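Long-range contact in probable thioesterase (Thermus thermophilus, PDB 1Z54), which probably hydrolyses fatty acyl-CoA thioesters, as a hotdog-fold member of the 4-hydroxybenzoyl-CoA thioesterase family: residues M1-T14 with A67-L79. Sequence-based numbering, arbitrary orientation.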
# COMPACT_ATOMS: atom_id res chain seq x y z
N MET A 1 -13.81 24.44 1.73
CA MET A 1 -13.33 24.62 0.33
C MET A 1 -12.19 25.64 0.24
O MET A 1 -12.29 26.64 -0.47
CB MET A 1 -14.49 25.06 -0.57
CG MET A 1 -14.08 25.39 -1.99
SD MET A 1 -13.01 24.15 -2.73
CE MET A 1 -13.98 23.66 -4.16
N GLU A 2 -11.11 25.39 0.98
CA GLU A 2 -9.96 26.29 0.96
C GLU A 2 -9.01 25.88 -0.16
O GLU A 2 -8.82 26.63 -1.12
CB GLU A 2 -9.24 26.27 2.30
CG GLU A 2 -9.99 26.96 3.43
CD GLU A 2 -10.03 28.47 3.28
OE1 GLU A 2 -8.94 29.09 3.30
OE2 GLU A 2 -11.13 29.03 3.14
N SER A 3 -8.42 24.69 -0.05
CA SER A 3 -7.51 24.22 -1.09
C SER A 3 -8.06 22.97 -1.76
O SER A 3 -8.80 22.20 -1.14
CB SER A 3 -6.13 23.90 -0.50
OG SER A 3 -6.14 22.66 0.19
N VAL A 4 -7.71 22.76 -3.02
CA VAL A 4 -8.17 21.59 -3.75
C VAL A 4 -6.99 20.81 -4.32
O VAL A 4 -6.11 21.38 -4.96
CB VAL A 4 -9.12 21.99 -4.89
CG1 VAL A 4 -9.63 20.74 -5.60
CG2 VAL A 4 -10.28 22.80 -4.35
N THR A 5 -6.99 19.51 -4.09
CA THR A 5 -5.92 18.65 -4.57
C THR A 5 -6.47 17.63 -5.56
O THR A 5 -7.33 16.83 -5.21
CB THR A 5 -5.26 17.88 -3.41
OG1 THR A 5 -4.86 18.80 -2.39
CG2 THR A 5 -4.04 17.11 -3.91
N ARG A 6 -5.96 17.66 -6.79
CA ARG A 6 -6.40 16.71 -7.80
C ARG A 6 -5.56 15.44 -7.70
O ARG A 6 -4.33 15.50 -7.62
CB ARG A 6 -6.28 17.33 -9.20
CG ARG A 6 -7.27 18.47 -9.45
CD ARG A 6 -7.12 19.05 -10.84
NE ARG A 6 -7.33 18.03 -11.87
CZ ARG A 6 -7.34 18.28 -13.18
NH1 ARG A 6 -7.54 17.29 -14.04
NH2 ARG A 6 -7.16 19.52 -13.63
N ILE A 7 -6.22 14.29 -7.69
CA ILE A 7 -5.52 13.02 -7.59
C ILE A 7 -6.01 12.02 -8.63
O ILE A 7 -7.18 11.66 -8.66
CB ILE A 7 -5.70 12.40 -6.18
CG1 ILE A 7 -5.03 13.28 -5.13
CG2 ILE A 7 -5.12 10.99 -6.13
CD1 ILE A 7 -5.17 12.77 -3.69
N LYS A 8 -5.10 11.60 -9.51
CA LYS A 8 -5.44 10.62 -10.53
C LYS A 8 -5.38 9.23 -9.89
O LYS A 8 -4.34 8.82 -9.38
CB LYS A 8 -4.45 10.71 -11.69
CG LYS A 8 -4.74 9.76 -12.84
CD LYS A 8 -3.78 10.01 -13.99
CE LYS A 8 -3.94 9.01 -15.11
NZ LYS A 8 -3.13 9.39 -16.31
N VAL A 9 -6.50 8.51 -9.91
CA VAL A 9 -6.55 7.18 -9.33
C VAL A 9 -5.52 6.26 -9.97
O VAL A 9 -5.35 6.24 -11.18
CB VAL A 9 -7.93 6.52 -9.48
CG1 VAL A 9 -7.88 5.08 -8.96
CG2 VAL A 9 -8.97 7.33 -8.70
N ARG A 10 -4.83 5.50 -9.13
CA ARG A 10 -3.83 4.55 -9.61
C ARG A 10 -4.43 3.14 -9.62
O ARG A 10 -5.21 2.77 -8.73
CB ARG A 10 -2.57 4.64 -8.75
CG ARG A 10 -1.51 5.57 -9.37
CD ARG A 10 -1.01 6.70 -8.46
NE ARG A 10 -0.22 6.23 -7.33
CZ ARG A 10 0.77 6.91 -6.76
NH1 ARG A 10 1.42 6.39 -5.73
NH2 ARG A 10 1.13 8.10 -7.23
N TYR A 11 -4.07 2.36 -10.64
CA TYR A 11 -4.56 1.00 -10.80
C TYR A 11 -4.38 0.18 -9.52
O TYR A 11 -5.30 -0.51 -9.08
CB TYR A 11 -3.83 0.32 -11.96
CG TYR A 11 -4.52 -0.92 -12.48
CD1 TYR A 11 -5.60 -0.81 -13.36
CD2 TYR A 11 -4.12 -2.19 -12.08
CE1 TYR A 11 -6.27 -1.93 -13.82
CE2 TYR A 11 -4.79 -3.33 -12.53
CZ TYR A 11 -5.86 -3.19 -13.40
OH TYR A 11 -6.55 -4.31 -13.84
N ALA A 12 -3.19 0.27 -8.94
CA ALA A 12 -2.86 -0.45 -7.72
C ALA A 12 -3.82 -0.17 -6.56
O ALA A 12 -3.95 -0.98 -5.65
CB ALA A 12 -1.43 -0.12 -7.29
N GLU A 13 -4.49 0.98 -6.61
CA GLU A 13 -5.41 1.36 -5.54
C GLU A 13 -6.83 0.78 -5.64
O GLU A 13 -7.63 0.91 -4.72
CB GLU A 13 -5.44 2.90 -5.45
CG GLU A 13 -4.03 3.50 -5.43
CD GLU A 13 -4.00 5.02 -5.50
OE1 GLU A 13 -4.76 5.60 -6.29
OE2 GLU A 13 -3.19 5.63 -4.77
N THR A 14 -7.14 0.12 -6.76
CA THR A 14 -8.47 -0.48 -6.93
C THR A 14 -8.53 -1.86 -6.25
O THR A 14 -7.51 -2.55 -6.15
CB THR A 14 -8.79 -0.68 -8.43
OG1 THR A 14 -7.88 -1.64 -8.98
CG2 THR A 14 -8.67 0.63 -9.19
N ALA A 67 -14.78 5.78 -6.32
CA ALA A 67 -13.87 6.39 -7.27
C ALA A 67 -13.37 5.18 -8.05
O ALA A 67 -13.34 4.07 -7.52
CB ALA A 67 -12.71 7.07 -6.53
N ARG A 68 -13.00 5.37 -9.31
CA ARG A 68 -12.53 4.26 -10.12
C ARG A 68 -11.27 4.57 -10.91
O ARG A 68 -10.95 5.74 -11.17
CB ARG A 68 -13.62 3.82 -11.10
CG ARG A 68 -14.87 3.26 -10.46
CD ARG A 68 -15.71 2.51 -11.49
NE ARG A 68 -16.87 1.88 -10.88
CZ ARG A 68 -17.95 2.55 -10.47
NH1 ARG A 68 -18.02 3.86 -10.61
NH2 ARG A 68 -18.96 1.89 -9.90
N PHE A 69 -10.56 3.52 -11.31
CA PHE A 69 -9.36 3.68 -12.12
C PHE A 69 -9.84 4.28 -13.43
O PHE A 69 -10.82 3.82 -14.02
CB PHE A 69 -8.69 2.35 -12.39
CG PHE A 69 -7.55 2.45 -13.38
CD1 PHE A 69 -7.64 1.84 -14.63
CD2 PHE A 69 -6.40 3.17 -13.05
CE1 PHE A 69 -6.60 1.96 -15.55
CE2 PHE A 69 -5.36 3.30 -13.97
CZ PHE A 69 -5.46 2.70 -15.22
N GLY A 70 -9.15 5.31 -13.90
CA GLY A 70 -9.54 5.98 -15.12
C GLY A 70 -10.05 7.36 -14.78
O GLY A 70 -10.14 8.23 -15.65
N GLU A 71 -10.38 7.58 -13.51
CA GLU A 71 -10.89 8.88 -13.06
C GLU A 71 -9.87 9.69 -12.29
O GLU A 71 -8.82 9.18 -11.89
CB GLU A 71 -12.11 8.68 -12.16
CG GLU A 71 -13.28 7.93 -12.79
CD GLU A 71 -14.34 7.55 -11.76
OE1 GLU A 71 -15.42 7.08 -12.17
OE2 GLU A 71 -14.09 7.72 -10.55
N VAL A 72 -10.18 10.97 -12.10
CA VAL A 72 -9.35 11.89 -11.35
C VAL A 72 -10.27 12.44 -10.26
O VAL A 72 -11.42 12.78 -10.54
CB VAL A 72 -8.85 13.05 -12.23
CG1 VAL A 72 -8.16 14.10 -11.38
CG2 VAL A 72 -7.87 12.52 -13.29
N VAL A 73 -9.79 12.49 -9.02
CA VAL A 73 -10.62 13.00 -7.94
C VAL A 73 -10.07 14.29 -7.38
O VAL A 73 -8.87 14.56 -7.44
CB VAL A 73 -10.73 12.00 -6.75
CG1 VAL A 73 -11.44 10.75 -7.19
CG2 VAL A 73 -9.33 11.69 -6.21
N GLU A 74 -10.98 15.09 -6.83
CA GLU A 74 -10.61 16.36 -6.22
C GLU A 74 -10.87 16.27 -4.73
O GLU A 74 -11.94 15.86 -4.30
CB GLU A 74 -11.43 17.50 -6.84
CG GLU A 74 -11.01 17.85 -8.25
CD GLU A 74 -11.73 19.07 -8.80
OE1 GLU A 74 -11.31 19.57 -9.86
OE2 GLU A 74 -12.72 19.51 -8.17
N VAL A 75 -9.86 16.65 -3.96
CA VAL A 75 -9.96 16.62 -2.52
C VAL A 75 -9.88 18.04 -1.99
O VAL A 75 -8.86 18.71 -2.14
CB VAL A 75 -8.85 15.79 -1.88
CG1 VAL A 75 -9.07 15.70 -0.38
CG2 VAL A 75 -8.83 14.40 -2.51
N ARG A 76 -10.97 18.47 -1.38
CA ARG A 76 -11.06 19.81 -0.82
C ARG A 76 -10.75 19.72 0.67
O ARG A 76 -11.38 18.96 1.40
CB ARG A 76 -12.47 20.36 -1.04
CG ARG A 76 -12.84 20.45 -2.52
CD ARG A 76 -14.34 20.57 -2.73
NE ARG A 76 -14.91 21.75 -2.08
CZ ARG A 76 -16.19 22.12 -2.19
NH1 ARG A 76 -16.62 23.21 -1.56
NH2 ARG A 76 -17.02 21.41 -2.93
N THR A 77 -9.77 20.50 1.12
CA THR A 77 -9.43 20.46 2.53
C THR A 77 -9.33 21.82 3.19
O THR A 77 -8.90 22.80 2.58
CB THR A 77 -8.11 19.67 2.79
OG1 THR A 77 -7.29 20.39 3.71
CG2 THR A 77 -7.36 19.42 1.52
N ARG A 78 -9.75 21.87 4.43
CA ARG A 78 -9.67 23.11 5.18
C ARG A 78 -9.34 22.77 6.61
O ARG A 78 -9.55 21.65 7.06
CB ARG A 78 -10.99 23.88 5.09
CG ARG A 78 -12.12 23.32 5.93
CD ARG A 78 -13.31 24.26 5.88
NE ARG A 78 -14.15 24.12 7.07
CZ ARG A 78 -14.90 23.06 7.33
NH1 ARG A 78 -14.94 22.05 6.48
NH2 ARG A 78 -15.61 23.02 8.45
N LEU A 79 -8.79 23.75 7.32
CA LEU A 79 -8.45 23.57 8.71
C LEU A 79 -9.71 23.96 9.47
O LEU A 79 -10.01 25.15 9.60
CB LEU A 79 -7.28 24.49 9.09
CG LEU A 79 -6.77 24.46 10.52
CD1 LEU A 79 -6.34 23.05 10.88
CD2 LEU A 79 -5.59 25.43 10.67
O HOH W 1 -7.28 7.10 -12.89
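Glu71 O is gripped twice where the two strands part: Val9 N donates to it at 3.1 Å, and a water donates at 2.8 Å to the same Glu71 O. That water also donates to Val9 O and accepts from Gly70 N, so it bridges the type II turn Arg68-Glu71 to Val9, just past the end of strand 3-8. Beyond it the pairing is regular antiparallel, and the short axes of strands 3-8 and 72-79 run at 156° to each other. Ile7 and Val73 bond reciprocally, with Ile7 N to Val73 O at 2.7 Å, and Thr5-Val75 and Ser3-Thr77 repeat the pattern. On the face bearing Ile7, its CB packs on Val73 CG2 at 3.7 Å, while CD1 reaches Val75 CG2.

Within the turn, Phe69 offers its face to the edge of the Tyr11 ring in a T-shaped stack, planes at 89°; Tyr11 CD1 stands 3.5 Å above the plane of the Phe69 ring, over its centre, and Tyr11 CB adds a CH-pi contact over that ring. Phe69 CG lies anti to the backbone N (chi1 173°), which turns the ring against Tyr11. Separately, Phe69 CB touches Thr14 CG2 at 3.6 Å.

At the other end, Met1 is modelled over one face of the Arg76 guanidinium, but so close that its detailed placement is doubtful. With an alanine at Arg76, Glu94 is likely to be left without this salt-bridge mate on the neighbouring strand.

Strand 3-8 is the outermost strand of the sheet within this chain, and strand 72-82 separates it from strand 86-95. Helix 24-39 lies against the face bearing Ser3, Val75 and Thr77, through Phe36 and Ala32, as in the hotdog fold; Asp35 accepts a hydrogen bond from Thr5 OG1, and Asp35 of a second subunit pairs with Lys8.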